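Local coordinates for gamma-glutamyltranspeptidase (Streptomyces lincolnensis, PDB 6J3A), which is an LmbA-like gamma-glutamyltranspeptidase homologue of the Ntn-hydrolase superfamily and probably acts as a hydrolase or transferase, at residues D96-G100 with F547-G551. Residues are numbered along the deposited sequence; the frame is centred on the assembly and turned at random.
Sequences DLVPG and FYPRG
Tyr548 lays its ring against the backbone of Val98, Pro99 and Gly100, while Leu97 meets the rim of the same ring. The tyrosine belongs to a type VIa beta turn, with a cis peptide bond before Pro549 and the turn closed by Arg550 N to Phe547 O at 2.7 Å. The turn lies between strands 538-540 and 556-560 of this Ntn-hydrolase fold and packs on the loop linking helices 87-92 and 111-122. With CG anti to the backbone N (chi1 174°), the Tyr548 ring is carried across to that loop and held between two layers. Pro549 CB sits over the centre of one face, 4.3 Å above the plane; Gly100 N and Pro99 CA cover the other. Gly100 N comes 3.4 Å from Tyr548 CG, and its hydrogen bond goes to Thr236 OG1, whose residue also touches the Tyr548 side chain. Val98 O approaches Tyr548 CD1 obliquely at 3.3 Å. Near the ring plane, Leu97 CB meets the CD1 edge at 4.1 Å. An alanine in place of Tyr548 would probably leave a gap between Pro549 and Gly100 and deprive Leu97 CB of its aromatic neighbour. The two branches of Leu97 part company: CD1 reaches the turn backbone, and CD2 turns to the aliphatic start of Arg550. Bent at chi2 and chi3, that arginine takes its polar end elsewhere: NE bonds Gly545 O, NH1 bonds Thr463 O, and the guanidinium makes a cation-pi contact with Trp464. Its CG stays behind, 4.1 Å from Leu97 CD2, whereas Leu97 CD1 comes to 3.7 Å from Pro549 O.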
ATOM      1  N   ASP A  96     -38.770  -2.076 -24.663  1.00 42.23           N
ATOM      2  CA  ASP A  96     -38.997  -0.718 -24.152  1.00 44.74           C
ATOM      3  C   ASP A  96     -37.707  -0.071 -23.658  1.00 41.91           C
ATOM      4  O   ASP A  96     -37.519   1.134 -23.797  1.00 38.92           O
ATOM      5  CB  ASP A  96     -40.048  -0.746 -23.039  1.00 47.95           C
ATOM      6  CG  ASP A  96     -41.465  -0.830 -23.580  1.00 51.82           C
ATOM      7  OD1 ASP A  96     -41.666  -1.222 -24.758  1.00 53.04           O
ATOM      8  OD2 ASP A  96     -42.386  -0.494 -22.809  1.00 58.13           O
ATOM      9  N   LEU A  97     -36.836  -0.888 -23.077  1.00 40.21           N
ATOM     10  CA  LEU A  97     -35.509  -0.478 -22.649  1.00 39.13           C
ATOM     11  C   LEU A  97     -34.487  -1.273 -23.437  1.00 38.75           C
ATOM     12  O   LEU A  97     -34.774  -2.377 -23.910  1.00 39.39           O
ATOM     13  CB  LEU A  97     -35.330  -0.772 -21.163  1.00 37.73           C
ATOM     14  CG  LEU A  97     -36.346  -0.110 -20.229  1.00 38.25           C
ATOM     15  CD1 LEU A  97     -36.378  -0.796 -18.872  1.00 38.63           C
ATOM     16  CD2 LEU A  97     -36.024   1.368 -20.076  1.00 38.88           C
ATOM     17  N   VAL A  98     -33.289  -0.716 -23.569  1.00 38.09           N
ATOM     18  CA  VAL A  98     -32.161  -1.469 -24.099  1.00 37.76           C
ATOM     19  C   VAL A  98     -31.803  -2.534 -23.059  1.00 37.75           C
ATOM     20  O   VAL A  98     -31.736  -2.231 -21.869  1.00 41.73           O
ATOM     21  CB  VAL A  98     -30.946  -0.573 -24.373  1.00 38.06           C
ATOM     22  CG1 VAL A  98     -29.724  -1.406 -24.770  1.00 38.81           C
ATOM     23  CG2 VAL A  98     -31.265   0.435 -25.466  1.00 37.59           C
ATOM     24  N   PRO A  99     -31.588  -3.782 -23.497  1.00 36.07           N
ATOM     25  CA  PRO A  99     -31.256  -4.830 -22.530  1.00 35.28           C
ATOM     26  C   PRO A  99     -29.945  -4.604 -21.763  1.00 34.35           C
ATOM     27  O   PRO A  99     -29.005  -4.012 -22.292  1.00 33.87           O
ATOM     28  CB  PRO A  99     -31.138  -6.091 -23.399  1.00 35.91           C
ATOM     29  CG  PRO A  99     -31.892  -5.799 -24.646  1.00 36.22           C
ATOM     30  CD  PRO A  99     -31.806  -4.319 -24.855  1.00 36.43           C
ATOM     31  N   GLY A 100     -29.901  -5.095 -20.526  1.00 33.56           N
ATOM     32  CA  GLY A 100     -28.694  -5.061 -19.714  1.00 32.67           C
ATOM     33  C   GLY A 100     -27.582  -5.957 -20.230  1.00 32.13           C
ATOM     34  O   GLY A 100     -26.412  -5.737 -19.915  1.00 31.12           O
ATOM     35  N   PHE A 547     -28.290   2.178 -15.493  1.00 30.91           N
ATOM     36  CA  PHE A 547     -28.256   0.736 -15.775  1.00 31.73           C
ATOM     37  C   PHE A 547     -29.643   0.108 -15.830  1.00 32.29           C
ATOM     38  O   PHE A 547     -30.494   0.415 -14.982  1.00 31.44           O
ATOM     39  CB  PHE A 547     -27.439   0.012 -14.695  1.00 31.45           C
ATOM     40  CG  PHE A 547     -26.012   0.451 -14.637  1.00 32.50           C
ATOM     41  CD1 PHE A 547     -25.087  -0.048 -15.551  1.00 32.92           C
ATOM     42  CD2 PHE A 547     -25.591   1.384 -13.693  1.00 32.10           C
ATOM     43  CE1 PHE A 547     -23.762   0.360 -15.510  1.00 33.23           C
ATOM     44  CE2 PHE A 547     -24.272   1.799 -13.650  1.00 32.52           C
ATOM     45  CZ  PHE A 547     -23.354   1.296 -14.565  1.00 32.98           C
ATOM     46  N   TYR A 548     -29.843  -0.777 -16.817  1.00 32.35           N
ATOM     47  CA  TYR A 548     -31.058  -1.587 -16.962  1.00 33.16           C
ATOM     48  C   TYR A 548     -31.320  -2.286 -15.638  1.00 33.81           C
ATOM     49  O   TYR A 548     -30.379  -2.884 -15.120  1.00 33.97           O
ATOM     50  CB  TYR A 548     -30.828  -2.646 -18.042  1.00 33.21           C
ATOM     51  CG  TYR A 548     -31.951  -3.640 -18.185  1.00 33.22           C
ATOM     52  CD1 TYR A 548     -33.027  -3.373 -19.021  1.00 33.11           C
ATOM     53  CD2 TYR A 548     -31.948  -4.847 -17.479  1.00 32.88           C
ATOM     54  CE1 TYR A 548     -34.076  -4.266 -19.148  1.00 33.38           C
ATOM     55  CE2 TYR A 548     -32.994  -5.753 -17.606  1.00 33.15           C
ATOM     56  CZ  TYR A 548     -34.057  -5.457 -18.449  1.00 33.37           C
ATOM     57  OH  TYR A 548     -35.109  -6.328 -18.618  1.00 33.09           O
ATOM     58  N   PRO A 549     -32.536  -2.250 -15.070  1.00 34.73           N
ATOM     59  CA  PRO A 549     -33.790  -1.722 -15.646  1.00 35.90           C
ATOM     60  C   PRO A 549     -34.161  -0.236 -15.371  1.00 36.49           C
ATOM     61  O   PRO A 549     -35.344   0.130 -15.487  1.00 39.82           O
ATOM     62  CB  PRO A 549     -34.840  -2.630 -14.978  1.00 35.69           C
ATOM     63  CG  PRO A 549     -34.286  -2.838 -13.608  1.00 35.01           C
ATOM     64  CD  PRO A 549     -32.780  -2.867 -13.753  1.00 34.58           C
ATOM     65  N   ARG A 550     -33.186   0.596 -15.009  1.00 34.89           N
ATOM     66  CA  ARG A 550     -33.336   2.073 -14.985  1.00 35.88           C
ATOM     67  C   ARG A 550     -34.375   2.640 -14.004  1.00 37.52           C
ATOM     68  O   ARG A 550     -35.040   3.641 -14.312  1.00 42.92           O
ATOM     69  CB  ARG A 550     -33.671   2.652 -16.378  1.00 35.04           C
ATOM     70  CG  ARG A 550     -32.916   2.101 -17.571  1.00 36.29           C
ATOM     71  CD  ARG A 550     -31.475   2.552 -17.585  1.00 36.75           C
ATOM     72  NE  ARG A 550     -31.285   3.982 -17.822  1.00 36.40           N
ATOM     73  CZ  ARG A 550     -31.100   4.560 -19.009  1.00 36.00           C
ATOM     74  NH1 ARG A 550     -31.115   3.862 -20.140  1.00 35.18           N
ATOM     75  NH2 ARG A 550     -30.897   5.869 -19.059  1.00 37.48           N
ATOM     76  N   GLY A 551     -34.529   2.046 -12.832  1.00 37.27           N
ATOM     77  CA  GLY A 551     -35.396   2.668 -11.836  1.00 39.20           C
ATOM     78  C   GLY A 551     -34.785   3.898 -11.150  1.00 39.99           C
ATOM     79  O   GLY A 551     -33.619   4.247 -11.360  1.00 39.34           O
TER